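Local atomic coordinates of succinate dehydrogenase subunit A (Mycolicibacterium smegmatis, PDB entry 7D6V), a protein that binds FAD as the flavoprotein subunit of a membrane-anchored succinate dehydrogenase, probably oxidising succinate to fumarate and passing the electrons on towards quinone. Residues 36-42 / 168-174; 21-25 / 144-148; 6-12 / 199-205. One frame throughout, in Å; residues are numbered along the deposited sequence.

Contact 1: residues 36-42 / 168-174; sequences VVTKSLF and VFHETSI. With FAD (flavin-adenine dinucleotide), chain D.
Thr38 is held to the 168-174 segment through both of its backbone polar atoms. Its O receives the amide of Thr172 at 2.7 Å from Thr172 N, with an angle at the hydrogen of 168°, and its N donates to Phe169 O over 2.9 Å. Between those two partners the chain makes a short detour at His170 and Glu171, where Glu171 adopts a left-handed backbone conformation. The detour is pinned at its tip by Glu171 N, 3.0 Å from Ser40 O, although this donor stands 51° out of the carbonyl plane and so misses a lone pair. Side chains close the contact at both ends. Val168 places CG1 over one face of the Phe42 ring, 4.1 Å from the ring centroid; Phe42 turns its ring there by setting CG anti to its backbone N (chi1 -167°). At the other end CG1 of Val37 meets CG1 of Ile174 at 3.7 Å, the two side chains crossing at about a right angle. The strand pairing is parallel, Val36 with Val168 and Val37 with Phe169, and joins the second strand of a Rossmann-type FAD-binding fold to strand 166-169, outermost in that parallel sheet within this chain. Where these strands end, the chain receives the adenosine half of FAD. Ile174 reads the adenine edge with its main chain: Ile174 N lies 3.1 Å from FAD N1A, while FAD N6A donates to Ile174 O at 3.2 Å. Lys39 N adds a weak bond to the ribose O2B, and the Lys39 methylene CE lies close to adenine C5A and N7A. One shell further out, Asp228 forms a salt bridge with NZ of Lys39 and Glu224 bonds OG of Ser40. Phe42 O is hydrogen-bonded to Tyr109 OH of the iron-sulfur subunit.

Contact 2: residues 21-25 / 144-148; sequences LRAVI and LQQKI
The guanidinium of Arg22 is gripped by two carboxylates, NH1 in a salt bridge with Glu100 and NH2 in a long, weak ion pair with Glu26; it turns away from Leu144, whose CD2 is met instead by the Arg22 CD methylene at 4.2 Å. Across the two segments the contact is almost wholly apolar. CD1 of Leu21 rests 3.7 Å from CB of Leu144, close to the partner backbone. One turn later CD1 of Ile25 fits between two side chains, 3.7 Å from CD2 of Leu144 and 3.7 Å from CG of Lys147. The helix segments run nearly in the same direction, at 27°, with axes 9.8 Å apart. Helix 18-30 follows the glycine-rich loop after strand 11-14 and leads into strand 34-37, which makes it the helix of the beta-alpha-beta unit of a Rossmann-type nucleotide fold. Helix 136-159 likewise precedes the parallel strand 166-169, so the pair lies side by side against that sheet. Ile148 fills the seam nearest the strands: a bend at chi2 (-80°) swings CD1 across to Val24 CG1 at 3.6 Å and to Ile25 CG1 at 3.6 Å. Ile166 touches both Val24 and Ile148 from the sheet, and Val34 and Val36 also pack on Val24. At its far end the Gln145 side chain reaches another subunit: NE2 is hydrogen-bonded to Glu147 of the iron-sulfur subunit.

Contact 3: residues 6-12 / 199-205; sequences RHSYDVV and LFEAPAV
Arg6 and Leu199 run side by side and point the same way, bringing CD2 of Leu199 over the centre of one guanidinium face, 3.8 Å from Arg6 NH1. A bend in the Arg6 chain (chi3 82°) lays the flat group against the Leu199 side chain. Glu201 reaches it at the edge instead: OE2 lies in the guanidinium plane at 3.6 Å from Arg6 NH1, a long salt bridge, with the carboxylate plane turned 78° away. The same guanidinium has an apolar neighbour above it and an anionic one beside it. On the other face of the sheet His7 and Phe200 are also aligned, their planes 28° apart, but with centroids 5.7 Å apart the rings are slid past one another and hardly overlap. CD2 of Tyr9 approaches the edge of the Phe200 ring, near its plane, at 4.4 Å from Phe200 CD1. Val12 comes at about a right angle to Phe200; its CG2 branch lies 3.6 Å from CB of Ala202 and also touches CB of Phe200. Behind these side chains the backbones pair in parallel register. His7 N is bonded to Leu199 O at 2.9 Å, nearly along the C=O axis, and Val12 N to Ala204 O at 3.1 Å; the bond from Glu201 N to His7 O is weak. Between the two pairings both chains leave regular strand together. Asp10, in this break, holds Arg453 by a salt bridge through OD1, while Phe169 meets the rings of both His7 and Phe200. Strands 5-7 and 197-200 belong to a mixed four-stranded sheet with 5-7 and 172-179 outermost within this chain, whereas their continuations 11-14 and 204-206 are inner neighbours in the five-stranded parallel sheet, between strands 34-37 and 408-409.

Contacts 1 and 3 both reach the parallel sheet, in which strands 34-37 and 11-14 are neighbours, and the mixed four-stranded one, and both rest on backbone pairing. Contact 2 lies on the helices instead and is almost wholly apolar across its interface. Contacts 1 and 2 are buried; contact 3 is buried for the most part but exposes Arg6 and Ser8, and its charged pair lies toward that more exposed end. Phe42 of contact 1 packs on Leu21 and Gln145 of contact 2, while Val37 of contact 1 packs on Phe200 of contact 3. Of the three, contact 1 alone touches FAD directly.

Contact 1: residues 36-42 / 168-174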
loop_
_atom_site.group_PDB
_atom_site.type_symbol
_atom_site.label_atom_id
_atom_site.label_comp_id
_atom_site.label_asym_id
_atom_site.label_seq_id
_atom_site.Cartn_x
_atom_site.Cartn_y
_atom_site.Cartn_z
ATOM N N VAL A 36 11.571 -0.442 -19.548
ATOM C CA VAL A 36 11.552 -0.371 -18.092
ATOM C C VAL A 36 11.642 -1.798 -17.578
ATOM O O VAL A 36 10.736 -2.606 -17.813
ATOM C CB VAL A 36 10.285 0.317 -17.571
ATOM C CG1 VAL A 36 10.249 0.293 -16.053
ATOM C CG2 VAL A 36 10.166 1.712 -18.113
ATOM N N VAL A 37 12.719 -2.113 -16.868
ATOM C CA VAL A 37 12.952 -3.449 -16.337
ATOM C C VAL A 37 12.841 -3.385 -14.822
ATOM O O VAL A 37 13.501 -2.560 -14.181
ATOM C CB VAL A 37 14.321 -3.997 -16.774
ATOM C CG1 VAL A 37 14.535 -5.391 -16.215
ATOM C CG2 VAL A 37 14.418 -4.006 -18.287
ATOM N N THR A 38 12.003 -4.246 -14.255
ATOM C CA THR A 38 11.731 -4.247 -12.827
ATOM C C THR A 38 11.836 -5.671 -12.308
ATOM O O THR A 38 11.342 -6.606 -12.940
ATOM C CB THR A 38 10.334 -3.687 -12.530
ATOM O OG1 THR A 38 10.246 -2.345 -13.016
ATOM C CG2 THR A 38 10.079 -3.667 -11.037
ATOM N N LYS A 39 12.473 -5.833 -11.151
ATOM C CA LYS A 39 12.607 -7.159 -10.566
ATOM C C LYS A 39 11.312 -7.622 -9.911
ATOM O O LYS A 39 11.063 -8.828 -9.821
ATOM C CB LYS A 39 13.748 -7.162 -9.551
ATOM C CG LYS A 39 14.590 -8.410 -9.563
ATOM C CD LYS A 39 15.338 -8.561 -8.259
ATOM C CE LYS A 39 16.652 -7.825 -8.289
ATOM N NZ LYS A 39 17.378 -7.951 -7.001
ATOM N N SER A 40 10.479 -6.689 -9.467
ATOM C CA SER A 40 9.194 -6.960 -8.845
ATOM C C SER A 40 8.069 -6.595 -9.812
ATOM O O SER A 40 8.301 -6.301 -10.987
ATOM C CB SER A 40 9.085 -6.201 -7.520
ATOM O OG SER A 40 9.318 -4.817 -7.701
ATOM N N LEU A 41 6.835 -6.644 -9.320
ATOM C CA LEU A 41 5.704 -6.206 -10.119
ATOM C C LEU A 41 5.724 -4.687 -10.279
ATOM O O LEU A 41 6.368 -3.961 -9.517
ATOM C CB LEU A 41 4.386 -6.651 -9.482
ATOM C CG LEU A 41 4.023 -8.136 -9.558
ATOM C CD1 LEU A 41 2.745 -8.418 -8.788
ATOM C CD2 LEU A 41 3.881 -8.587 -10.989
ATOM N N PHE A 42 5.010 -4.211 -11.294
ATOM C CA PHE A 42 4.974 -2.786 -11.594
ATOM C C PHE A 42 4.306 -2.016 -10.460
ATOM O O PHE A 42 3.169 -2.309 -10.081
ATOM C CB PHE A 42 4.232 -2.552 -12.909
ATOM C CG PHE A 42 4.404 -1.174 -13.474
ATOM C CD1 PHE A 42 5.552 -0.446 -13.228
ATOM C CD2 PHE A 42 3.417 -0.609 -14.261
ATOM C CE1 PHE A 42 5.708 0.820 -13.752
ATOM C CE2 PHE A 42 3.569 0.653 -14.788
ATOM C CZ PHE A 42 4.715 1.368 -14.531
ATOM N N VAL A 168 7.161 -1.752 -20.367
ATOM C CA VAL A 168 7.522 -2.133 -19.007
ATOM C C VAL A 168 7.734 -3.637 -18.968
ATOM O O VAL A 168 6.880 -4.404 -19.428
ATOM C CB VAL A 168 6.444 -1.707 -17.994
ATOM C CG1 VAL A 168 6.901 -2.012 -16.580
ATOM C CG2 VAL A 168 6.123 -0.233 -18.145
ATOM N N PHE A 169 8.873 -4.059 -18.426
ATOM C CA PHE A 169 9.210 -5.468 -18.250
ATOM C C PHE A 169 9.309 -5.725 -16.750
ATOM O O PHE A 169 10.394 -5.649 -16.171
ATOM C CB PHE A 169 10.521 -5.841 -18.953
ATOM C CG PHE A 169 10.543 -5.551 -20.428
ATOM C CD1 PHE A 169 10.453 -6.581 -21.347
ATOM C CD2 PHE A 169 10.695 -4.257 -20.896
ATOM C CE1 PHE A 169 10.491 -6.326 -22.699
ATOM C CE2 PHE A 169 10.728 -3.997 -22.249
ATOM C CZ PHE A 169 10.630 -5.034 -23.150
ATOM N N HIS A 170 8.183 -6.035 -16.120
ATOM C CA HIS A 170 8.187 -6.354 -14.702
ATOM C C HIS A 170 8.499 -7.833 -14.498
ATOM O O HIS A 170 8.378 -8.647 -15.415
ATOM C CB HIS A 170 6.849 -6.002 -14.052
ATOM C CG HIS A 170 5.699 -6.812 -14.558
ATOM N ND1 HIS A 170 5.201 -7.906 -13.885
ATOM C CD2 HIS A 170 4.943 -6.681 -15.672
ATOM C CE1 HIS A 170 4.190 -8.416 -14.566
ATOM N NE2 HIS A 170 4.013 -7.690 -15.654
ATOM N N GLU A 171 8.909 -8.166 -13.272
ATOM C CA GLU A 171 9.342 -9.520 -12.921
ATOM C C GLU A 171 10.517 -9.962 -13.791
ATOM O O GLU A 171 10.611 -11.119 -14.200
ATOM C CB GLU A 171 8.187 -10.520 -13.025
ATOM C CG GLU A 171 7.050 -10.326 -12.030
ATOM C CD GLU A 171 7.458 -10.590 -10.600
ATOM O OE1 GLU A 171 8.339 -11.445 -10.382
ATOM O OE2 GLU A 171 6.890 -9.959 -9.688
ATOM N N THR A 172 11.419 -9.028 -14.081
ATOM C CA THR A 172 12.598 -9.290 -14.895
ATOM C C THR A 172 13.829 -8.824 -14.136
ATOM O O THR A 172 13.841 -7.721 -13.585
ATOM C CB THR A 172 12.509 -8.581 -16.249
ATOM O OG1 THR A 172 11.265 -8.908 -16.878
ATOM C CG2 THR A 172 13.645 -9.013 -17.155
ATOM N N SER A 173 14.862 -9.660 -14.109
ATOM C CA SER A 173 16.070 -9.398 -13.342
ATOM C C SER A 173 17.262 -9.323 -14.284
ATOM O O SER A 173 17.476 -10.234 -15.088
ATOM C CB SER A 173 16.288 -10.483 -12.287
ATOM O OG SER A 173 17.480 -10.260 -11.560
ATOM N N ILE A 174 18.030 -8.245 -14.180
ATOM C CA ILE A 174 19.205 -8.024 -15.016
ATOM C C ILE A 174 20.430 -8.522 -14.267
ATOM O O ILE A 174 20.648 -8.160 -13.105
ATOM C CB ILE A 174 19.354 -6.539 -15.390
ATOM C CG1 ILE A 174 18.178 -6.084 -16.254
ATOM C CG2 ILE A 174 20.664 -6.302 -16.111
ATOM C CD1 ILE A 174 18.077 -6.795 -17.581
HETATM P PA FAD D . 13.470 1.668 -5.308
HETATM O O1A FAD D . 12.222 2.277 -5.829
HETATM O O2A FAD D . 13.549 1.278 -3.883
HETATM O O5B FAD D . 13.725 0.336 -6.152
HETATM C C5B FAD D . 14.637 0.249 -7.231
HETATM C C4B FAD D . 14.026 -0.565 -8.359
HETATM O O4B FAD D . 15.040 -1.266 -9.070
HETATM C C3B FAD D . 13.051 -1.624 -7.903
HETATM O O3B FAD D . 11.938 -1.575 -8.783
HETATM C C2B FAD D . 13.772 -2.927 -8.128
HETATM O O2B FAD D . 12.889 -4.003 -8.416
HETATM C C1B FAD D . 14.625 -2.599 -9.318
HETATM N N9A FAD D . 15.785 -3.500 -9.407
HETATM C C8A FAD D . 16.721 -3.687 -8.478
HETATM N N7A FAD D . 17.637 -4.578 -8.896
HETATM C C5A FAD D . 17.281 -4.978 -10.120
HETATM C C6A FAD D . 17.802 -5.904 -11.137
HETATM N N6A FAD D . 18.924 -6.611 -10.929
HETATM N N1A FAD D . 17.120 -6.024 -12.281
HETATM C C2A FAD D . 16.004 -5.331 -12.522
HETATM N N3A FAD D . 15.477 -4.478 -11.647
HETATM C C4A FAD D . 16.060 -4.262 -10.453
HETATM N N1 FAD D . 13.190 8.234 2.504
HETATM C C2 FAD D . 12.613 9.406 2.833
HETATM O O2 FAD D . 13.039 10.440 2.311
HETATM N N3 FAD D . 11.603 9.508 3.697
HETATM C C4 FAD D . 11.092 8.445 4.305
HETATM O O4 FAD D . 10.153 8.564 5.103
HETATM C C4X FAD D . 11.660 7.120 4.011
HETATM N N5 FAD D . 11.189 6.005 4.589
HETATM C C5X FAD D . 11.727 4.812 4.294
HETATM C C6 FAD D . 11.227 3.671 4.898
HETATM C C7 FAD D . 11.777 2.438 4.605
HETATM C C7M FAD D . 11.245 1.195 5.254
HETATM C C8 FAD D . 12.896 2.340 3.647
HETATM C C8M FAD D . 13.493 1.002 3.327
HETATM C C9 FAD D . 13.398 3.474 3.037
HETATM C C9A FAD D . 12.851 4.705 3.332
HETATM N N10 FAD D . 13.358 5.854 2.720
HETATM C C10 FAD D . 12.771 7.080 3.045
HETATM C "C1'" FAD D . 14.452 5.777 1.759
HETATM C "C2'" FAD D . 13.897 5.931 0.348
HETATM O "O2'" FAD D . 12.625 5.297 0.248
HETATM C "C3'" FAD D . 14.791 5.291 -0.699
HETATM O "O3'" FAD D . 16.026 5.992 -0.731
HETATM C "C4'" FAD D . 14.148 5.374 -2.075
HETATM O "O4'" FAD D . 12.914 4.671 -2.070
HETATM C "C5'" FAD D . 15.023 4.779 -3.160
HETATM O "O5'" FAD D . 14.247 4.721 -4.347
HETATM P P FAD D . 14.822 4.183 -5.733
HETATM O O1P FAD D . 13.885 4.633 -6.797
HETATM O O2P FAD D . 16.259 4.545 -5.851
HETATM O O3P FAD D . 14.753 2.581 -5.610
#

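Contact 2: residues 21-25 / 144-148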
loop_
_atom_site.group_PDB
_atom_site.type_symbol
_atom_site.label_atom_id
_atom_site.label_comp_id
_atom_site.label_asym_id
_atom_site.label_seq_id
_atom_site.Cartn_x
_atom_site.Cartn_y
_atom_site.Cartn_z
ATOM N N LEU A 21 11.218 5.688 -12.585
ATOM C CA LEU A 21 10.028 6.138 -13.298
ATOM C C LEU A 21 10.162 7.585 -13.754
ATOM O O LEU A 21 9.734 7.930 -14.864
ATOM C CB LEU A 21 8.792 5.944 -12.424
ATOM C CG LEU A 21 8.437 4.476 -12.175
ATOM C CD1 LEU A 21 7.095 4.337 -11.491
ATOM C CD2 LEU A 21 8.455 3.701 -13.477
ATOM N N ARG A 22 10.761 8.448 -12.927
ATOM C CA ARG A 22 10.978 9.825 -13.353
ATOM C C ARG A 22 11.923 9.885 -14.547
ATOM O O ARG A 22 11.707 10.666 -15.485
ATOM C CB ARG A 22 11.518 10.651 -12.185
ATOM C CG ARG A 22 11.386 12.151 -12.366
ATOM C CD ARG A 22 9.991 12.522 -12.820
ATOM N NE ARG A 22 9.892 13.920 -13.220
ATOM C CZ ARG A 22 10.086 14.361 -14.456
ATOM N NH1 ARG A 22 9.971 15.652 -14.724
ATOM N NH2 ARG A 22 10.398 13.515 -15.424
ATOM N N ALA A 23 12.969 9.052 -14.539
ATOM C CA ALA A 23 13.880 8.991 -15.676
ATOM C C ALA A 23 13.169 8.517 -16.935
ATOM O O ALA A 23 13.426 9.025 -18.031
ATOM C CB ALA A 23 15.059 8.074 -15.355
ATOM N N VAL A 24 12.283 7.529 -16.799
ATOM C CA VAL A 24 11.537 7.030 -17.953
ATOM C C VAL A 24 10.659 8.129 -18.534
ATOM O O VAL A 24 10.601 8.324 -19.756
ATOM C CB VAL A 24 10.708 5.797 -17.560
ATOM C CG1 VAL A 24 9.811 5.379 -18.707
ATOM C CG2 VAL A 24 11.623 4.670 -17.161
ATOM N N ILE A 25 9.960 8.862 -17.665
ATOM C CA ILE A 25 9.102 9.949 -18.131
ATOM C C ILE A 25 9.926 11.000 -18.864
ATOM O O ILE A 25 9.552 11.463 -19.949
ATOM C CB ILE A 25 8.321 10.558 -16.953
ATOM C CG1 ILE A 25 7.370 9.523 -16.359
ATOM C CG2 ILE A 25 7.553 11.785 -17.399
ATOM C CD1 ILE A 25 6.843 9.887 -15.001
ATOM N N LEU A 144 3.644 8.286 -10.424
ATOM C CA LEU A 144 4.570 8.048 -11.528
ATOM C C LEU A 144 4.098 6.904 -12.422
ATOM O O LEU A 144 4.153 7.010 -13.655
ATOM C CB LEU A 144 5.967 7.771 -10.982
ATOM C CG LEU A 144 6.647 8.969 -10.322
ATOM C CD1 LEU A 144 7.930 8.541 -9.648
ATOM C CD2 LEU A 144 6.916 10.061 -11.336
ATOM N N GLN A 145 3.623 5.810 -11.823
ATOM C CA GLN A 145 3.145 4.678 -12.614
ATOM C C GLN A 145 1.931 5.059 -13.458
ATOM O O GLN A 145 1.836 4.688 -14.637
ATOM C CB GLN A 145 2.827 3.513 -11.678
ATOM C CG GLN A 145 1.883 2.472 -12.226
ATOM C CD GLN A 145 1.374 1.548 -11.145
ATOM O OE1 GLN A 145 1.566 1.802 -9.959
ATOM N NE2 GLN A 145 0.724 0.466 -11.546
ATOM N N GLN A 146 0.999 5.817 -12.879
ATOM C CA GLN A 146 -0.171 6.241 -13.633
ATOM C C GLN A 146 0.191 7.254 -14.711
ATOM O O GLN A 146 -0.457 7.295 -15.761
ATOM C CB GLN A 146 -1.221 6.804 -12.681
ATOM C CG GLN A 146 -1.882 5.735 -11.836
ATOM C CD GLN A 146 -2.572 6.294 -10.616
ATOM O OE1 GLN A 146 -2.459 7.479 -10.315
ATOM N NE2 GLN A 146 -3.286 5.440 -9.901
ATOM N N LYS A 147 1.228 8.062 -14.486
ATOM C CA LYS A 147 1.713 8.948 -15.538
ATOM C C LYS A 147 2.304 8.152 -16.696
ATOM O O LYS A 147 2.111 8.506 -17.864
ATOM C CB LYS A 147 2.738 9.923 -14.962
ATOM C CG LYS A 147 3.380 10.837 -15.981
ATOM C CD LYS A 147 2.356 11.726 -16.650
ATOM C CE LYS A 147 3.022 12.679 -17.619
ATOM N NZ LYS A 147 2.032 13.435 -18.423
ATOM N N ILE A 148 3.021 7.068 -16.389
ATOM C CA ILE A 148 3.513 6.179 -17.442
ATOM C C ILE A 148 2.350 5.601 -18.238
ATOM O O ILE A 148 2.384 5.543 -19.477
ATOM C CB ILE A 148 4.384 5.060 -16.839
ATOM C CG1 ILE A 148 5.587 5.638 -16.098
ATOM C CG2 ILE A 148 4.827 4.086 -17.921
ATOM C CD1 ILE A 148 6.717 6.035 -16.994
#

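Contact 3: residues 6-12 / 199-205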
loop_
_atom_site.group_PDB
_atom_site.type_symbol
_atom_site.label_atom_id
_atom_site.label_comp_id
_atom_site.label_asym_id
_atom_site.label_seq_id
_atom_site.Cartn_x
_atom_site.Cartn_y
_atom_site.Cartn_z
ATOM N N ARG A 6 15.492 -11.037 -27.901
ATOM C CA ARG A 6 16.238 -9.799 -28.086
ATOM C C ARG A 6 15.304 -8.625 -28.342
ATOM O O ARG A 6 14.358 -8.727 -29.128
ATOM C CB ARG A 6 17.227 -9.921 -29.243
ATOM C CG ARG A 6 18.154 -11.105 -29.136
ATOM C CD ARG A 6 18.886 -11.329 -30.439
ATOM N NE ARG A 6 20.042 -10.449 -30.564
ATOM C CZ ARG A 6 21.299 -10.852 -30.429
ATOM N NH1 ARG A 6 22.292 -9.984 -30.560
ATOM N NH2 ARG A 6 21.562 -12.124 -30.163
ATOM N N HIS A 7 15.590 -7.507 -27.682
ATOM C CA HIS A 7 14.852 -6.268 -27.864
ATOM C C HIS A 7 15.827 -5.135 -28.140
ATOM O O HIS A 7 16.965 -5.146 -27.665
ATOM C CB HIS A 7 14.003 -5.938 -26.637
ATOM C CG HIS A 7 13.032 -7.014 -26.270
ATOM N ND1 HIS A 7 11.846 -7.209 -26.944
ATOM C CD2 HIS A 7 13.070 -7.953 -25.297
ATOM C CE1 HIS A 7 11.197 -8.224 -26.404
ATOM N NE2 HIS A 7 11.918 -8.693 -25.402
ATOM N N SER A 8 15.374 -4.155 -28.917
ATOM C CA SER A 8 16.191 -3.015 -29.310
ATOM C C SER A 8 15.513 -1.737 -28.840
ATOM O O SER A 8 14.352 -1.489 -29.178
ATOM C CB SER A 8 16.401 -2.990 -30.823
ATOM O OG SER A 8 17.343 -2.001 -31.189
ATOM N N TYR A 9 16.237 -0.933 -28.064
ATOM C CA TYR A 9 15.711 0.308 -27.516
ATOM C C TYR A 9 16.807 1.363 -27.522
ATOM O O TYR A 9 17.963 1.086 -27.842
ATOM C CB TYR A 9 15.162 0.109 -26.101
ATOM C CG TYR A 9 13.861 -0.651 -26.065
ATOM C CD1 TYR A 9 12.650 0.005 -26.210
ATOM C CD2 TYR A 9 13.844 -2.028 -25.902
ATOM C CE1 TYR A 9 11.461 -0.685 -26.185
ATOM C CE2 TYR A 9 12.661 -2.726 -25.878
ATOM C CZ TYR A 9 11.472 -2.051 -26.019
ATOM O OH TYR A 9 10.288 -2.746 -25.994
ATOM N N ASP A 10 16.424 2.590 -27.177
ATOM C CA ASP A 10 17.383 3.682 -27.055
ATOM C C ASP A 10 18.002 3.746 -25.666
ATOM O O ASP A 10 19.198 4.019 -25.533
ATOM C CB ASP A 10 16.711 5.018 -27.376
ATOM C CG ASP A 10 16.414 5.183 -28.849
ATOM O OD1 ASP A 10 17.258 4.786 -29.678
ATOM O OD2 ASP A 10 15.335 5.715 -29.181
ATOM N N VAL A 11 17.207 3.510 -24.628
ATOM C CA VAL A 11 17.680 3.532 -23.253
ATOM C C VAL A 11 16.929 2.463 -22.475
ATOM O O VAL A 11 15.753 2.191 -22.730
ATOM C CB VAL A 11 17.504 4.932 -22.610
ATOM C CG1 VAL A 11 16.040 5.315 -22.542
ATOM C CG2 VAL A 11 18.144 4.987 -21.233
ATOM N N VAL A 12 17.630 1.827 -21.540
ATOM C CA VAL A 12 17.038 0.857 -20.630
ATOM C C VAL A 12 17.192 1.383 -19.213
ATOM O O VAL A 12 18.308 1.683 -18.776
ATOM C CB VAL A 12 17.684 -0.533 -20.776
ATOM C CG1 VAL A 12 17.139 -1.482 -19.727
ATOM C CG2 VAL A 12 17.431 -1.090 -22.159
ATOM N N LEU A 199 17.835 -10.229 -23.848
ATOM C CA LEU A 199 18.921 -9.297 -24.110
ATOM C C LEU A 199 18.339 -8.004 -24.658
ATOM O O LEU A 199 17.633 -8.017 -25.671
ATOM C CB LEU A 199 19.929 -9.889 -25.094
ATOM C CG LEU A 199 20.942 -8.904 -25.673
ATOM C CD1 LEU A 199 21.900 -8.419 -24.600
ATOM C CD2 LEU A 199 21.695 -9.537 -26.824
ATOM N N PHE A 200 18.644 -6.899 -23.995
ATOM C CA PHE A 200 18.322 -5.569 -24.483
ATOM C C PHE A 200 19.554 -4.979 -25.151
ATOM O O PHE A 200 20.687 -5.275 -24.770
ATOM C CB PHE A 200 17.843 -4.676 -23.340
ATOM C CG PHE A 200 16.667 -5.235 -22.594
ATOM C CD1 PHE A 200 15.376 -4.957 -23.001
ATOM C CD2 PHE A 200 16.852 -6.051 -21.494
ATOM C CE1 PHE A 200 14.297 -5.476 -22.321
ATOM C CE2 PHE A 200 15.777 -6.571 -20.812
ATOM C CZ PHE A 200 14.499 -6.283 -21.225
ATOM N N GLU A 201 19.329 -4.155 -26.167
ATOM C CA GLU A 201 20.399 -3.651 -27.022
ATOM C C GLU A 201 20.367 -2.131 -27.080
ATOM O O GLU A 201 20.403 -1.521 -28.150
ATOM C CB GLU A 201 20.306 -4.256 -28.417
ATOM C CG GLU A 201 20.857 -5.662 -28.513
ATOM C CD GLU A 201 20.299 -6.424 -29.697
ATOM O OE1 GLU A 201 19.124 -6.838 -29.634
ATOM O OE2 GLU A 201 21.035 -6.612 -30.689
ATOM N N ALA A 202 20.283 -1.503 -25.930
ATOM C CA ALA A 202 20.268 -0.050 -25.919
ATOM C C ALA A 202 21.673 0.512 -25.732
ATOM O O ALA A 202 22.500 -0.084 -25.038
ATOM C CB ALA A 202 19.366 0.461 -24.803
ATOM N N PRO A 203 21.968 1.663 -26.342
ATOM C CA PRO A 203 23.275 2.301 -26.127
ATOM C C PRO A 203 23.405 3.038 -24.803
ATOM O O PRO A 203 24.517 3.463 -24.465
ATOM C CB PRO A 203 23.382 3.275 -27.306
ATOM C CG PRO A 203 21.984 3.574 -27.673
ATOM C CD PRO A 203 21.188 2.337 -27.392
ATOM N N ALA A 204 22.322 3.204 -24.048
ATOM C CA ALA A 204 22.361 3.878 -22.761
ATOM C C ALA A 204 21.585 3.071 -21.733
ATOM O O ALA A 204 20.586 2.426 -22.053
ATOM C CB ALA A 204 21.789 5.297 -22.846
ATOM N N VAL A 205 22.058 3.114 -20.491
ATOM C CA VAL A 205 21.430 2.410 -19.378
ATOM C C VAL A 205 21.380 3.349 -18.180
ATOM O O VAL A 205 22.381 3.989 -17.849
ATOM C CB VAL A 205 22.189 1.115 -19.026
ATOM C CG1 VAL A 205 21.821 0.631 -17.635
ATOM C CG2 VAL A 205 21.903 0.036 -20.051
#